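Local coordinates for iron-regulated outer membrane protein (Neisseria meningitidis, PDB 4B7O), which probably carries iron, possibly as a siderophore complex, across the outer membrane as a TonB-dependent transporter built from a beta-barrel and a plug, at residues A[527-532]-A[580-585]; A[563-568]-A[623-628]; A[584-589]-A[617-622]; A[612-617]-A[666-671]. One frame throughout, in Å; residues are numbered along the deposited sequence.

Overall arrangement
All four interactions lie at one end of the beta-barrel, where strands 551-567, 578-600 and 603-618 run out into long loops. Strand 578-600 serves both interaction 1 and interaction 3, and Tyr617 of strand 603-618 belongs to both interaction 3 and interaction 4. Interaction 2 sits about 6 Å, centre to centre, from interaction 3, and Ala565 meets the bulge at Ala584 and Gly585 through backbone bonds. All four are partly buried. Interactions 1 and 3 are chiefly strand pairings, parallel and antiparallel respectively, the latter with a tyrosine pair. Interactions 2 and 4 instead bring loops against strands: interaction 2 relies on alanine and leucine packing, and interaction 4 adds CH-pi contacts of Ile668 and Val670 on Phe616 and Tyr617.

Interaction 1 (A[527-532]-A[580-585]); sequences SIADGT and EAVNAG
Ser527 and Ile528 pair in parallel with Glu580 and Ala581, adding a short strand from a loop to strand 578-600 of the TonB-dependent transporter barrel, whose neighbouring wall strands run antiparallel. Two backbone bonds define the register: Ala581 N to Ser527 O at 2.7 Å and Ala529 N to Ala581 O at 2.9 Å. Side chains alternate between the two faces. Ser527 and Glu580 share one, their CB atoms 3.8 Å apart, and Ile528 and Ala581 share the other. The isoleucine holds CG1 opposite its backbone N (chi1 -177°), which lays this branch alongside the alanine methyl, CG1 lying 3.9 Å from Ala581 CB. The polar ends have partners outside the pair: Ser527 OG bonds Asp475 OD2, and Glu580 OE2 takes a hydrogen bond from Gln570 NE2.

Beyond Ile528 the chain makes a type II turn from Ala529 to Thr532, with Gly531 at positive phi (52°), and returns to the same strand. The methyl of Ala529 touches one branch of Val582, CB to CG1 being 3.6 Å. Asn583 has CG beside its own backbone N (chi1 -52°), a setting that swings the amide back toward the loop. Its ND2 bonds both Lys533 O and Asp564 O, while OD1 stands 3.3 Å from Thr532 CB. The methyl branch of the threonine, CG2, rests 3.3 Å from Ala581 O.

Interaction 2 (A[563-568]-A[623-628]); sequences KDALAN and KLLSAN
The carboxamide of Asn568 is the flat group here, and Leu624 O stands well out of its plane, 3.6 Å from Asn568 CG. Although Asn568 ND2 is 3.4 Å from the same oxygen, the angle is too poor for a hydrogen bond; Ser626 CB lies 4.4 Å from Asn568 ND2, a loose contact. The arrangement belongs to the barrel rim, where the weakly bonded end of strand 551-567 meets the loop joining strands 603-618 and 638-647. It is the main chain that makes the polar link: Asn568 N donates to Leu624 O at 2.9 Å, with 163° at the hydrogen and the donor nearly along the C=O axis.

Around this bond the packing is apolar. Ala567 points its methyl at the loop backbone and meets the tip of one Leu625 branch, CB to CD2 being 3.6 Å. The leucine starts away from the strand, yet its end comes back, bringing CD2 also to 4.3 Å from Ala565 CB. Leu624 also touches Val582 and Ala584 of strand 578-600. Within the loop an ST turn sets the bend: Ser626 keeps OG opposite its backbone N (chi1 -176°), where OG accepts from Asn628 N at 3.1 Å.

Interaction 3 (A[584-589]-A[617-622]); sequences AGYIKN and YDTHPK
Tyr586 and Tyr617 exchange both of their backbone bonds, Tyr617 N to Tyr586 O at 2.9 Å and Tyr586 N to Tyr617 O at 3.0 Å, which makes them an antiparallel hydrogen-bonded pair. The first is the straighter, with 168° at the hydrogen. A third bond, Thr619 N to Ala584 O at 2.9 Å, continues the pairing past the end of strand 603-618, its donor tilted from the carbonyl plane. Between them comes Gly585, paired with Asp618 without such bonds; its CA instead offers a C-H contact to Tyr617 O.

The two tyrosine side chains leave by the same face. With CG lodged between its backbone N and carbonyl carbon (chi1 60°), Tyr586 brings its ring over toward the partner strand. The rings end up nearly parallel, planes at 12°, but slid apart, with centroids 4.8 Å from each other, so they barely overlap. What sits over the Tyr586 face is rather Tyr617 CB, 3.6 Å from the ring centroid, a CH-pi contact. Tyr586 CE1 meanwhile comes to 3.4 Å from Tyr617 CD1. Thr619 CG2 comes obliquely to the Tyr586 ring, 3.7 Å from CE2, and Lys588 CB brushes Tyr617 before its amine goes off to Thr561 OG1.

At the loop end, His620 sets CB beside the Ala584 methyl and bonds Gln570 OE1 through NE2. Ala584 and Gly585 form a classic beta bulge facing Ala565 of strand 551-567, while the contact itself is an antiparallel hairpin of strands 578-600 and 603-618, the repeating unit of a TonB-dependent transporter barrel wall.

Interaction 4 (A[612-617]-A[666-671]); sequences SKPRFY and GSILVA
Phe616 and Leu669 form a single backbone bridge, flanked by Phe616 N to Ile668 O at 2.7 Å and Val670 N to Phe616 O at 2.9 Å. It lies near the end of strand 603-618 in the transporter's beta-barrel, and the partner is the irregular loop that follows strand 652-665. An ST turn shapes that loop, since Ser667 OG accepts from Leu669 N while also bonding Gln673 OE1.

On one flank Phe616 and Ile668 lie side by side and point the same way. Ile668 has CG1 between its backbone N and carbonyl carbon (chi1 61°), and from there CD1 reaches over one face of the phenylalanine ring, 3.9 Å from its centroid and displaced toward the rim. Leu669 adds CD2 at 3.6 Å from Phe616 CB. This flank continues inward: Phe616 also touches Met112 of strand 112-113 and Phe631, and Ile587 of strand 578-600 packs against it, so the group joins the barrel wall, its loops and the plug, to which Met112 belongs.

Val670, an exposed residue directed at the strand, covers the other flank. Its CG2 rests above the centre of the Tyr617 ring, 3.5 Å from the centroid, a CH-pi contact only 12° from the ring normal. The same methyl meets the Arg615 side chain crosswise, lying 3.8 Å from Arg615 CB. Farther out, the arginine bends at chi2 (-42°) and lays its guanidinium between Lys613 CG on one face and Ser667 O on the opposite face, where Arg615 NE and Ser667 O are 3.9 Å apart.

Interaction 1 (A[527-532]-A[580-585])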
# COMPACT_ATOMS: atom_id res chain seq x y z
N SER A 527 -15.45 -13.32 17.24
CA SER A 527 -16.76 -12.91 16.76
C SER A 527 -16.82 -11.37 16.41
O SER A 527 -15.81 -10.66 16.37
CB SER A 527 -17.82 -13.31 17.80
OG SER A 527 -19.11 -13.38 17.20
N ILE A 528 -18.02 -10.88 16.17
CA ILE A 528 -18.24 -9.45 16.04
C ILE A 528 -19.45 -9.09 16.90
O ILE A 528 -20.44 -9.80 16.88
CB ILE A 528 -18.50 -9.10 14.58
CG1 ILE A 528 -18.65 -7.59 14.39
CG2 ILE A 528 -19.67 -9.90 14.05
CD1 ILE A 528 -18.61 -7.16 12.94
N ALA A 529 -19.34 -8.00 17.66
CA ALA A 529 -20.42 -7.56 18.55
C ALA A 529 -21.65 -7.12 17.79
O ALA A 529 -21.60 -6.86 16.59
CB ALA A 529 -19.92 -6.48 19.46
N ASP A 530 -22.79 -7.09 18.47
CA ASP A 530 -24.04 -6.59 17.85
C ASP A 530 -23.98 -5.11 17.49
O ASP A 530 -23.44 -4.29 18.25
CB ASP A 530 -25.24 -6.81 18.80
CG ASP A 530 -25.92 -8.16 18.59
OD1 ASP A 530 -26.14 -8.58 17.40
OD2 ASP A 530 -26.25 -8.81 19.62
N GLY A 531 -24.59 -4.77 16.36
CA GLY A 531 -24.63 -3.39 15.84
C GLY A 531 -23.29 -2.64 15.72
O GLY A 531 -23.31 -1.41 15.63
N THR A 532 -22.15 -3.33 15.72
CA THR A 532 -20.88 -2.63 15.55
C THR A 532 -20.80 -2.06 14.13
O THR A 532 -21.08 -2.75 13.16
CB THR A 532 -19.60 -3.44 15.88
OG1 THR A 532 -18.98 -3.92 14.68
CG2 THR A 532 -19.84 -4.55 16.83
N GLU A 580 -15.03 -10.46 20.56
CA GLU A 580 -15.75 -9.91 19.41
C GLU A 580 -15.27 -8.53 18.94
O GLU A 580 -14.79 -7.72 19.74
CB GLU A 580 -17.27 -9.97 19.62
CG GLU A 580 -17.68 -9.94 21.09
CD GLU A 580 -19.10 -9.47 21.29
OE1 GLU A 580 -19.95 -9.70 20.39
OE2 GLU A 580 -19.37 -8.86 22.33
N ALA A 581 -15.35 -8.28 17.63
CA ALA A 581 -14.97 -6.97 17.08
C ALA A 581 -15.93 -5.92 17.64
O ALA A 581 -17.12 -6.16 17.71
CB ALA A 581 -15.03 -6.99 15.56
N VAL A 582 -15.40 -4.80 18.09
CA VAL A 582 -16.18 -3.68 18.61
C VAL A 582 -15.58 -2.38 18.15
O VAL A 582 -14.38 -2.30 17.90
CB VAL A 582 -16.12 -3.58 20.15
CG1 VAL A 582 -17.20 -4.44 20.75
CG2 VAL A 582 -14.74 -3.89 20.72
N ASN A 583 -16.43 -1.36 18.05
CA ASN A 583 -15.94 0.01 17.91
C ASN A 583 -15.39 0.44 19.26
O ASN A 583 -16.08 0.39 20.23
CB ASN A 583 -17.08 0.88 17.44
CG ASN A 583 -17.75 0.31 16.21
OD1 ASN A 583 -18.84 -0.27 16.30
ND2 ASN A 583 -17.08 0.39 15.07
N ALA A 584 -14.14 0.84 19.36
CA ALA A 584 -13.55 1.03 20.68
C ALA A 584 -12.91 2.40 20.96
O ALA A 584 -12.25 2.60 22.02
CB ALA A 584 -12.53 -0.09 20.96
N GLY A 585 -13.12 3.33 20.03
CA GLY A 585 -12.68 4.74 20.24
C GLY A 585 -12.65 5.58 18.98
O GLY A 585 -13.34 5.31 17.99

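Interaction 2 (A[563-568]-A[623-628])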
# COMPACT_ATOMS: atom_id res chain seq x y z
N LYS A 563 -14.21 8.40 13.70
CA LYS A 563 -15.09 7.89 14.77
C LYS A 563 -15.32 6.38 14.61
O LYS A 563 -15.31 5.83 13.49
CB LYS A 563 -16.45 8.60 14.75
CG LYS A 563 -16.35 10.11 14.82
CD LYS A 563 -17.23 10.69 15.94
CE LYS A 563 -17.28 12.21 15.87
NZ LYS A 563 -18.08 12.65 14.66
N ASP A 564 -15.54 5.75 15.75
CA ASP A 564 -15.78 4.34 15.82
C ASP A 564 -14.62 3.47 15.32
O ASP A 564 -14.84 2.52 14.60
CB ASP A 564 -17.05 4.02 15.06
CG ASP A 564 -18.31 4.51 15.79
OD1 ASP A 564 -18.28 4.66 17.05
OD2 ASP A 564 -19.33 4.72 15.06
N ALA A 565 -13.40 3.82 15.68
CA ALA A 565 -12.24 3.02 15.27
C ALA A 565 -12.35 1.62 15.85
O ALA A 565 -12.80 1.46 16.99
CB ALA A 565 -10.97 3.67 15.77
N LEU A 566 -11.91 0.62 15.10
CA LEU A 566 -11.83 -0.75 15.63
C LEU A 566 -10.41 -1.25 15.70
O LEU A 566 -9.60 -1.08 14.77
CB LEU A 566 -12.64 -1.74 14.81
CG LEU A 566 -14.04 -1.35 14.35
CD1 LEU A 566 -13.93 -0.81 12.96
CD2 LEU A 566 -14.90 -2.57 14.30
N ALA A 567 -10.10 -1.91 16.80
CA ALA A 567 -8.81 -2.52 16.87
C ALA A 567 -8.91 -3.99 17.38
O ALA A 567 -9.11 -4.90 16.59
CB ALA A 567 -7.90 -1.67 17.74
N ASN A 568 -8.76 -4.19 18.68
CA ASN A 568 -8.92 -5.50 19.30
C ASN A 568 -10.42 -5.80 19.57
O ASN A 568 -11.28 -4.88 19.59
CB ASN A 568 -8.12 -5.57 20.62
CG ASN A 568 -6.62 -5.45 20.42
OD1 ASN A 568 -6.07 -5.98 19.48
ND2 ASN A 568 -5.95 -4.75 21.32
N LYS A 623 -9.16 -1.00 27.45
CA LYS A 623 -8.80 -0.19 26.27
C LYS A 623 -8.36 -1.01 25.08
O LYS A 623 -7.24 -1.54 25.07
CB LYS A 623 -7.67 0.75 26.66
CG LYS A 623 -8.02 1.70 27.80
CD LYS A 623 -6.77 2.37 28.31
CE LYS A 623 -6.33 1.76 29.62
NZ LYS A 623 -4.92 2.15 29.92
N LEU A 624 -9.23 -1.13 24.08
CA LEU A 624 -9.00 -2.09 23.03
C LEU A 624 -8.28 -1.53 21.83
O LEU A 624 -8.19 -2.26 20.83
CB LEU A 624 -10.30 -2.70 22.54
CG LEU A 624 -11.14 -3.37 23.62
CD1 LEU A 624 -12.60 -3.35 23.19
CD2 LEU A 624 -10.62 -4.76 24.01
N LEU A 625 -7.80 -0.27 21.90
CA LEU A 625 -7.04 0.30 20.77
C LEU A 625 -5.58 -0.18 20.75
O LEU A 625 -4.95 -0.30 21.79
CB LEU A 625 -7.13 1.85 20.72
CG LEU A 625 -8.44 2.40 20.14
CD1 LEU A 625 -8.35 3.84 19.72
CD2 LEU A 625 -8.94 1.60 18.96
N SER A 626 -5.03 -0.36 19.55
CA SER A 626 -3.70 -0.99 19.38
C SER A 626 -2.56 -0.10 18.85
O SER A 626 -2.77 0.68 17.92
CB SER A 626 -3.84 -2.18 18.43
OG SER A 626 -2.60 -2.87 18.31
N ALA A 627 -1.35 -0.32 19.36
CA ALA A 627 -0.14 0.37 18.87
C ALA A 627 0.57 -0.35 17.72
O ALA A 627 1.68 0.00 17.35
CB ALA A 627 0.85 0.55 20.00
N ASN A 628 -0.08 -1.36 17.19
CA ASN A 628 0.51 -2.14 16.12
C ASN A 628 0.75 -1.23 14.89
O ASN A 628 -0.14 -0.43 14.54
CB ASN A 628 -0.42 -3.31 15.75
CG ASN A 628 -0.35 -4.46 16.74
OD1 ASN A 628 0.33 -4.41 17.79
ND2 ASN A 628 -1.06 -5.50 16.42

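Interaction 3 (A[584-589]-A[617-622])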
# COMPACT_ATOMS: atom_id res chain seq x y z
N ALA A 584 -14.14 0.84 19.36
CA ALA A 584 -13.55 1.03 20.68
C ALA A 584 -12.91 2.40 20.96
O ALA A 584 -12.25 2.60 22.02
CB ALA A 584 -12.53 -0.09 20.96
N GLY A 585 -13.12 3.33 20.03
CA GLY A 585 -12.68 4.74 20.24
C GLY A 585 -12.65 5.58 18.98
O GLY A 585 -13.34 5.31 17.99
N TYR A 586 -11.85 6.62 18.99
CA TYR A 586 -11.78 7.46 17.77
C TYR A 586 -10.31 7.87 17.41
O TYR A 586 -9.43 7.85 18.23
CB TYR A 586 -12.73 8.65 17.91
CG TYR A 586 -12.41 9.52 19.09
CD1 TYR A 586 -11.50 10.53 18.97
CD2 TYR A 586 -13.02 9.33 20.33
CE1 TYR A 586 -11.14 11.35 20.04
CE2 TYR A 586 -12.68 10.13 21.42
CZ TYR A 586 -11.73 11.14 21.24
OH TYR A 586 -11.33 11.96 22.24
N ILE A 587 -10.08 8.25 16.18
CA ILE A 587 -8.73 8.62 15.75
C ILE A 587 -8.73 10.11 15.31
O ILE A 587 -9.63 10.56 14.62
CB ILE A 587 -8.28 7.69 14.58
CG1 ILE A 587 -8.12 6.23 15.04
CG2 ILE A 587 -6.96 8.11 13.98
CD1 ILE A 587 -8.46 5.22 13.95
N LYS A 588 -7.75 10.87 15.77
CA LYS A 588 -7.44 12.20 15.20
C LYS A 588 -6.07 12.26 14.59
O LYS A 588 -5.11 11.68 15.09
CB LYS A 588 -7.62 13.29 16.24
CG LYS A 588 -9.09 13.71 16.29
CD LYS A 588 -9.38 14.60 17.46
CE LYS A 588 -10.88 14.78 17.59
NZ LYS A 588 -11.38 15.57 16.44
N ASN A 589 -5.99 12.95 13.47
CA ASN A 589 -4.71 13.20 12.84
C ASN A 589 -4.64 14.57 12.17
O ASN A 589 -5.61 14.99 11.55
CB ASN A 589 -4.48 12.14 11.79
CG ASN A 589 -3.02 12.06 11.34
OD1 ASN A 589 -2.12 12.53 12.04
ND2 ASN A 589 -2.80 11.48 10.17
N TYR A 617 -7.58 7.43 20.38
CA TYR A 617 -8.22 7.70 21.70
C TYR A 617 -9.15 6.59 22.10
O TYR A 617 -10.07 6.23 21.32
CB TYR A 617 -9.08 8.95 21.66
CG TYR A 617 -8.31 10.20 21.47
CD1 TYR A 617 -7.88 10.58 20.19
CD2 TYR A 617 -7.99 11.01 22.55
CE1 TYR A 617 -7.16 11.74 20.00
CE2 TYR A 617 -7.27 12.18 22.37
CZ TYR A 617 -6.86 12.54 21.09
OH TYR A 617 -6.15 13.66 20.85
N ASP A 618 -8.96 6.07 23.31
CA ASP A 618 -9.65 4.86 23.77
C ASP A 618 -10.94 5.28 24.41
O ASP A 618 -10.93 6.01 25.39
CB ASP A 618 -8.80 4.17 24.85
CG ASP A 618 -7.62 3.36 24.29
OD1 ASP A 618 -7.83 2.26 23.72
OD2 ASP A 618 -6.47 3.83 24.45
N THR A 619 -12.08 4.83 23.90
CA THR A 619 -13.30 5.13 24.68
C THR A 619 -13.94 3.90 25.28
O THR A 619 -15.14 3.91 25.55
CB THR A 619 -14.38 5.79 23.83
OG1 THR A 619 -14.72 4.92 22.73
CG2 THR A 619 -13.92 7.18 23.34
N HIS A 620 -13.16 2.84 25.47
CA HIS A 620 -13.72 1.55 25.92
C HIS A 620 -12.99 1.10 27.16
O HIS A 620 -11.75 1.08 27.19
CB HIS A 620 -13.66 0.53 24.79
CG HIS A 620 -14.26 -0.84 25.12
ND1 HIS A 620 -13.77 -1.64 26.12
CD2 HIS A 620 -15.28 -1.57 24.48
CE1 HIS A 620 -14.48 -2.80 26.14
NE2 HIS A 620 -15.39 -2.76 25.13
N PRO A 621 -13.76 0.74 28.20
CA PRO A 621 -13.22 0.40 29.51
C PRO A 621 -11.93 -0.44 29.47
O PRO A 621 -10.94 -0.02 30.07
CB PRO A 621 -14.37 -0.37 30.22
CG PRO A 621 -15.61 -0.10 29.43
CD PRO A 621 -15.24 0.67 28.17
N LYS A 622 -11.93 -1.59 28.77
CA LYS A 622 -10.71 -2.42 28.69
C LYS A 622 -10.01 -2.02 27.40
O LYS A 622 -10.26 -2.63 26.37
CB LYS A 622 -11.06 -3.93 28.66
CG LYS A 622 -12.10 -4.41 29.69
CD LYS A 622 -11.56 -4.28 31.12
CE LYS A 622 -12.44 -5.04 32.12
NZ LYS A 622 -12.03 -4.69 33.50

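Interaction 4 (A[612-617]-A[666-671])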
# COMPACT_ATOMS: atom_id res chain seq x y z
N SER A 612 3.19 14.66 10.68
CA SER A 612 1.84 14.32 10.99
C SER A 612 1.77 13.90 12.47
O SER A 612 2.80 13.81 13.12
CB SER A 612 1.33 13.26 10.02
OG SER A 612 1.95 12.00 10.21
N LYS A 613 0.56 13.76 13.02
CA LYS A 613 0.39 13.50 14.45
C LYS A 613 -0.77 12.55 14.75
O LYS A 613 -1.74 12.96 15.32
CB LYS A 613 0.15 14.82 15.16
CG LYS A 613 0.48 14.82 16.62
CD LYS A 613 -0.33 15.93 17.27
CE LYS A 613 0.45 16.68 18.34
NZ LYS A 613 0.23 15.98 19.62
N PRO A 614 -0.66 11.26 14.36
CA PRO A 614 -1.75 10.31 14.47
C PRO A 614 -1.94 9.88 15.90
O PRO A 614 -0.99 9.50 16.55
CB PRO A 614 -1.30 9.15 13.62
CG PRO A 614 0.17 9.21 13.69
CD PRO A 614 0.53 10.65 13.77
N ARG A 615 -3.15 10.05 16.41
CA ARG A 615 -3.43 9.88 17.83
C ARG A 615 -4.68 9.04 17.97
O ARG A 615 -5.69 9.34 17.34
CB ARG A 615 -3.60 11.23 18.51
CG ARG A 615 -2.26 11.83 18.83
CD ARG A 615 -1.27 10.80 19.38
NE ARG A 615 -0.03 11.49 19.75
CZ ARG A 615 0.99 11.76 18.92
NH1 ARG A 615 0.95 11.36 17.67
NH2 ARG A 615 2.05 12.43 19.35
N PHE A 616 -4.59 7.95 18.73
CA PHE A 616 -5.70 6.97 18.87
C PHE A 616 -6.29 7.08 20.27
O PHE A 616 -5.55 6.90 21.24
CB PHE A 616 -5.17 5.57 18.61
CG PHE A 616 -4.95 5.26 17.16
CD1 PHE A 616 -4.03 5.99 16.39
CD2 PHE A 616 -5.62 4.19 16.55
CE1 PHE A 616 -3.82 5.71 15.05
CE2 PHE A 616 -5.42 3.89 15.20
CZ PHE A 616 -4.52 4.65 14.45
N TYR A 617 -7.58 7.43 20.38
CA TYR A 617 -8.22 7.70 21.70
C TYR A 617 -9.15 6.59 22.10
O TYR A 617 -10.07 6.23 21.32
CB TYR A 617 -9.08 8.95 21.66
CG TYR A 617 -8.31 10.20 21.47
CD1 TYR A 617 -7.88 10.58 20.19
CD2 TYR A 617 -7.99 11.01 22.55
CE1 TYR A 617 -7.16 11.74 20.00
CE2 TYR A 617 -7.27 12.18 22.37
CZ TYR A 617 -6.86 12.54 21.09
OH TYR A 617 -6.15 13.66 20.85
N GLY A 666 6.64 9.41 21.62
CA GLY A 666 5.23 9.11 21.78
C GLY A 666 4.71 7.95 20.94
O GLY A 666 5.14 7.70 19.80
N SER A 667 3.76 7.25 21.54
CA SER A 667 3.01 6.19 20.90
C SER A 667 1.93 6.84 20.05
O SER A 667 1.57 8.01 20.28
CB SER A 667 2.39 5.31 22.02
OG SER A 667 1.41 4.37 21.55
N ILE A 668 1.36 6.09 19.10
CA ILE A 668 0.12 6.56 18.50
C ILE A 668 -1.07 6.57 19.52
O ILE A 668 -2.06 7.29 19.31
CB ILE A 668 -0.24 5.75 17.25
CG1 ILE A 668 -0.45 4.28 17.60
CG2 ILE A 668 0.83 5.90 16.19
CD1 ILE A 668 -1.22 3.49 16.55
N LEU A 669 -0.98 5.77 20.60
CA LEU A 669 -2.06 5.70 21.59
C LEU A 669 -1.98 6.84 22.60
O LEU A 669 -1.01 7.01 23.33
CB LEU A 669 -2.09 4.34 22.33
CG LEU A 669 -2.33 3.09 21.46
CD1 LEU A 669 -2.07 1.78 22.21
CD2 LEU A 669 -3.72 3.11 20.88
N VAL A 670 -3.06 7.61 22.65
CA VAL A 670 -3.16 8.70 23.57
C VAL A 670 -3.07 8.16 25.00
O VAL A 670 -2.41 8.76 25.86
CB VAL A 670 -4.48 9.44 23.35
CG1 VAL A 670 -4.83 10.33 24.55
CG2 VAL A 670 -4.38 10.24 22.07
N ALA A 671 -3.75 7.03 25.23
CA ALA A 671 -3.70 6.29 26.51
C ALA A 671 -2.28 5.70 26.86
O ALA A 671 -2.02 5.37 28.02
CB ALA A 671 -4.78 5.21 26.52